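Local coordinates for protein endo-beta-1,4-glucanase (Ampullaria crossean, PDB 5XBU) that is a family 45 glycoside hydrolase that probably cleaves internal beta-1,4-glucosidic bonds of cellulose, at residues A[46-50]-A[51-55]; A[58-62]-A[63-67]. All coordinates share one frame; numbering follows the deposited sequence.

Contact 1 (A[46-50]-A[51-55]); sequences DTPFP and WNLQK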
# COMPACT_ATOMS: atom_id res chain seq x y z
N ASP A 46 -10.53 19.08 -2.99
CA ASP A 46 -10.25 17.85 -2.24
C ASP A 46 -11.26 16.75 -2.58
O ASP A 46 -11.74 16.02 -1.71
CB ASP A 46 -10.19 18.10 -0.74
CG ASP A 46 -9.76 16.86 0.05
OD1 ASP A 46 -8.83 16.16 -0.40
OD2 ASP A 46 -10.37 16.56 1.10
N THR A 47 -11.60 16.63 -3.87
CA THR A 47 -12.63 15.69 -4.30
C THR A 47 -12.00 14.61 -5.16
O THR A 47 -11.53 14.91 -6.27
CB THR A 47 -13.70 16.41 -5.10
OG1 THR A 47 -14.28 17.43 -4.28
CG2 THR A 47 -14.79 15.44 -5.50
N PRO A 48 -11.89 13.37 -4.68
CA PRO A 48 -11.32 12.32 -5.52
C PRO A 48 -12.23 12.01 -6.68
O PRO A 48 -13.46 12.10 -6.57
CB PRO A 48 -11.21 11.12 -4.57
CG PRO A 48 -12.31 11.35 -3.56
CD PRO A 48 -12.36 12.86 -3.38
N PHE A 49 -11.65 11.58 -7.78
CA PHE A 49 -12.45 10.93 -8.79
C PHE A 49 -13.12 9.70 -8.18
O PHE A 49 -12.51 9.00 -7.37
CB PHE A 49 -11.60 10.47 -9.97
CG PHE A 49 -10.84 11.57 -10.67
CD1 PHE A 49 -11.49 12.64 -11.23
CD2 PHE A 49 -9.47 11.51 -10.81
CE1 PHE A 49 -10.83 13.65 -11.91
CE2 PHE A 49 -8.77 12.49 -11.48
CZ PHE A 49 -9.45 13.58 -12.03
N PRO A 50 -14.36 9.40 -8.58
CA PRO A 50 -15.02 8.20 -8.03
C PRO A 50 -14.17 6.95 -8.15
O PRO A 50 -14.16 6.13 -7.21
CB PRO A 50 -16.34 8.13 -8.82
CG PRO A 50 -16.68 9.60 -9.04
CD PRO A 50 -15.30 10.23 -9.36
N TRP A 51 -13.47 6.75 -9.27
CA TRP A 51 -12.68 5.53 -9.39
C TRP A 51 -11.65 5.40 -8.27
O TRP A 51 -11.27 4.28 -7.90
CB TRP A 51 -12.02 5.41 -10.76
CG TRP A 51 -11.00 6.49 -11.09
CD1 TRP A 51 -11.19 7.56 -11.89
CD2 TRP A 51 -9.63 6.54 -10.65
NE1 TRP A 51 -10.04 8.29 -11.97
CE2 TRP A 51 -9.07 7.69 -11.21
CE3 TRP A 51 -8.84 5.71 -9.86
CZ2 TRP A 51 -7.74 8.04 -10.98
CZ3 TRP A 51 -7.52 6.07 -9.63
CH2 TRP A 51 -6.98 7.24 -10.19
N ASN A 52 -11.15 6.52 -7.76
CA ASN A 52 -10.14 6.52 -6.71
C ASN A 52 -10.72 6.24 -5.32
O ASN A 52 -9.97 6.03 -4.36
CB ASN A 52 -9.35 7.83 -6.77
CG ASN A 52 -8.12 7.81 -5.92
OD1 ASN A 52 -7.41 6.80 -5.86
ND2 ASN A 52 -7.85 8.92 -5.24
N LEU A 53 -12.04 6.17 -5.20
CA LEU A 53 -12.72 5.64 -4.03
C LEU A 53 -13.18 4.20 -4.21
O LEU A 53 -13.45 3.52 -3.22
CB LEU A 53 -13.94 6.52 -3.71
CG LEU A 53 -13.60 7.93 -3.28
CD1 LEU A 53 -14.86 8.72 -3.04
CD2 LEU A 53 -12.70 7.95 -2.03
N GLN A 54 -13.29 3.74 -5.46
CA GLN A 54 -13.95 2.48 -5.79
C GLN A 54 -13.00 1.33 -6.10
O GLN A 54 -13.36 0.16 -5.89
CB GLN A 54 -14.85 2.66 -7.02
CG GLN A 54 -16.00 3.60 -6.81
CD GLN A 54 -16.59 4.09 -8.12
OE1 GLN A 54 -15.95 4.03 -9.18
NE2 GLN A 54 -17.82 4.58 -8.06
N LYS A 55 -11.85 1.63 -6.69
CA LYS A 55 -10.96 0.63 -7.26
C LYS A 55 -9.94 0.16 -6.25
O LYS A 55 -9.96 0.57 -5.10
CB LYS A 55 -10.33 1.13 -8.54
CG LYS A 55 -11.33 1.28 -9.67
CD LYS A 55 -10.62 1.40 -11.01
CE LYS A 55 -11.57 1.49 -12.14
NZ LYS A 55 -10.84 1.43 -13.42

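Contact 2 (A[58-62]-A[63-67]); sequences TAPSE and RYFDD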
# COMPACT_ATOMS: atom_id res chain seq x y z
N THR A 58 -4.17 2.23 -3.24
CA THR A 58 -3.46 2.16 -1.99
C THR A 58 -2.73 3.46 -1.67
O THR A 58 -2.32 4.23 -2.55
CB THR A 58 -2.48 0.95 -2.00
OG1 THR A 58 -1.82 0.80 -0.75
CG2 THR A 58 -1.40 1.01 -3.08
N ALA A 59 -2.53 3.64 -0.37
CA ALA A 59 -1.64 4.62 0.24
C ALA A 59 -0.49 3.85 0.90
O ALA A 59 -0.65 3.35 2.02
CB ALA A 59 -2.40 5.44 1.28
N PRO A 60 0.66 3.75 0.25
CA PRO A 60 1.80 3.09 0.88
C PRO A 60 2.43 3.97 1.94
O PRO A 60 2.36 5.20 1.89
CB PRO A 60 2.79 2.85 -0.27
CG PRO A 60 1.99 3.05 -1.52
CD PRO A 60 0.99 4.10 -1.15
N SER A 61 3.17 3.33 2.83
CA SER A 61 4.03 4.04 3.75
C SER A 61 4.94 5.02 3.01
O SER A 61 5.42 4.76 1.90
CB SER A 61 4.79 3.01 4.59
OG SER A 61 5.39 2.01 3.80
N GLU A 62 5.19 6.13 3.70
CA GLU A 62 5.79 7.33 3.12
C GLU A 62 7.10 7.08 2.37
O GLU A 62 7.29 7.62 1.27
CB GLU A 62 6.02 8.32 4.26
CG GLU A 62 6.55 9.68 3.85
CD GLU A 62 6.63 10.63 5.02
OE1 GLU A 62 7.51 11.51 4.95
OE2 GLU A 62 5.83 10.54 5.97
N ARG A 63 8.04 6.34 2.96
CA ARG A 63 9.34 6.21 2.32
C ARG A 63 9.28 5.40 1.04
O ARG A 63 10.09 5.64 0.13
CB ARG A 63 10.38 5.70 3.30
CG ARG A 63 10.72 6.69 4.40
CD ARG A 63 11.60 7.88 3.90
NE ARG A 63 11.78 8.83 5.02
CZ ARG A 63 10.92 9.78 5.35
NH1 ARG A 63 9.90 10.06 4.54
NH2 ARG A 63 11.07 10.42 6.50
N TYR A 64 8.35 4.45 0.89
CA TYR A 64 8.14 3.85 -0.42
C TYR A 64 7.42 4.82 -1.34
O TYR A 64 7.80 4.99 -2.50
CB TYR A 64 7.38 2.51 -0.33
CG TYR A 64 7.06 1.98 -1.70
CD1 TYR A 64 8.05 1.53 -2.56
CD2 TYR A 64 5.76 2.01 -2.17
CE1 TYR A 64 7.76 1.11 -3.84
CE2 TYR A 64 5.45 1.61 -3.44
CZ TYR A 64 6.44 1.16 -4.29
OH TYR A 64 6.07 0.78 -5.55
N PHE A 65 6.35 5.46 -0.84
CA PHE A 65 5.60 6.42 -1.63
C PHE A 65 6.50 7.40 -2.37
O PHE A 65 6.26 7.67 -3.56
CB PHE A 65 4.65 7.18 -0.71
CG PHE A 65 3.90 8.27 -1.39
CD1 PHE A 65 2.78 7.99 -2.14
CD2 PHE A 65 4.29 9.60 -1.27
CE1 PHE A 65 2.07 9.01 -2.77
CE2 PHE A 65 3.60 10.60 -1.89
CZ PHE A 65 2.48 10.31 -2.66
N ASP A 66 7.51 7.94 -1.69
CA ASP A 66 8.40 8.92 -2.29
C ASP A 66 9.81 8.40 -2.48
O ASP A 66 10.75 9.20 -2.55
CB ASP A 66 8.42 10.24 -1.53
CG ASP A 66 8.99 11.38 -2.36
OD1 ASP A 66 8.80 11.38 -3.61
OD2 ASP A 66 9.64 12.26 -1.75
N ASP A 67 10.00 7.09 -2.58
CA ASP A 67 11.30 6.50 -2.90
C ASP A 67 12.44 7.09 -2.06
O ASP A 67 13.46 7.54 -2.58
CB ASP A 67 11.63 6.61 -4.40
CG ASP A 67 12.89 5.86 -4.79
OD1 ASP A 67 13.16 4.79 -4.20
OD2 ASP A 67 13.60 6.34 -5.69
O HOH W 1 7.79 3.19 3.57
O HOH W 2 8.99 12.50 6.87

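Contact 1 (A[46-50]-A[51-55])
Phe49 and Trp51 supply the aromatic part of this local contact. CB of Phe49 lies over one face of the indole, 3.3 Å from NE1 of Trp51, and the two side chains run side by side in the same direction. The phenyl ring of Phe49 and the five-membered ring of Trp51 have planes only 23° apart, yet their centroids are separated by 5.3 Å; they are therefore slid past one another and barely overlap, so the closest touch is made by the methylene. Trp51 holds CG between its backbone N and carbonyl carbon (chi1 64°), which turns the indole back toward the preceding residues. The pyrrole N-H is taken up by OE1 of Gln177, fixing the rotation of the ring.

The aliphatic part joins Pro48 to Leu53. CG of Pro48 sits at the fork of the leucine, 3.7 Å from CG of Leu53 and about as far from both of its methyl groups, the two side chains crossing at a slant.

Backbone bonds form the third group. Asn52 N donates to Phe49 O at 2.9 Å and Leu53 N to Pro50 O, also at 2.9 Å, both three residues back along the chain. The bond from Gln54 N to Pro50 O is weak at 3.1 Å, and CG of Gln54 packs on that same oxygen at 3.2 Å. Pro50, with no N-H to offer, loses nothing in a first turn, where backbone amides have no earlier helical carbonyl to reach.

Outside the segments, OD1 of Asn52 bonds Thr109 OG1. The arrangement is that of a proline-led first helical turn, with the Trp51 indole lying against the Cys40-Cys178 disulfide of a cysteine-rich GH45 endoglucanase.

Contact 2 (A[58-62]-A[63-67])
Pro60 meets Tyr64 where strand 57-60 passes through Ser61 into helix 62-65, a strand-to-helix junction within the double-psi beta-barrel domain of this GH45 enzyme. CB of Pro60 approaches the tyrosine ring at its edge, in the ring plane, 3.6 Å from CD2 of Tyr64. Val108 and Phe141 of the two flanking strands also touch this proline, and Tyr64 OH bonds Glu164 OE2.

Ser61 follows at the N-cap position, but its hydroxyl makes no capping bond itself. A water bridges instead: it lies 2.7 Å from OG of Ser61 and accepts Tyr64 N at 3.0 Å, while OG is also bonded to His140 N. The carbonyl of Ser61 opens the helical pattern, receiving Phe65 N at 3.0 Å with a nearly straight N-H...O angle of 175°; Tyr64 N adds a weak bond to the same oxygen.

Glu62, a buried residue, gives its O to Asp66 N and its carboxylate to Arg63. OE1 of Glu62 and NH1 of Arg63 form a salt bridge of 2.8 Å, in the guanidinium plane but above the carboxylate plane, the two planes being 74° apart. The arginine can reach its immediate neighbour because its chain bends at chi2 (-74°) and folds back alongside the extended glutamate. NH1 has a weak second bond to Gly69 O, and OE2 accepts Ile114 N, so both carboxylate oxygens are engaged. Replacing this glutamate by an alanine would probably leave the Arg63 guanidinium without its charge mate, held at NH1 by little more than that weak bond, and strip Ile114 N of its acceptor.

A second water completes a closed ring at the guanidinium edge, donating to OE1 of Glu62 at 2.6 Å and accepting from NH2 of Arg63 at 3.0 Å.

Overall arrangement
The two contacts come in series along the chain: 46-55 closes before 58-67 begins, with their centres about 19 Å apart and no touch between them. Helix 50-54 of contact 1 is followed by strand 57-60, whose residues 58-60 belong to contact 2 and lead into helix 62-65. Contact 1 is peripheral, about 16 Å from the chain centre and partly buried, whereas contact 2 is buried at about 7 Å. The strand pairs in parallel with 104-108 and antiparallel with 140-144, so one barrel strand carries a short helix beyond each end. The contacts are thus successive elements along one strand of the double-psi barrel sheet, one at the periphery and one near the core.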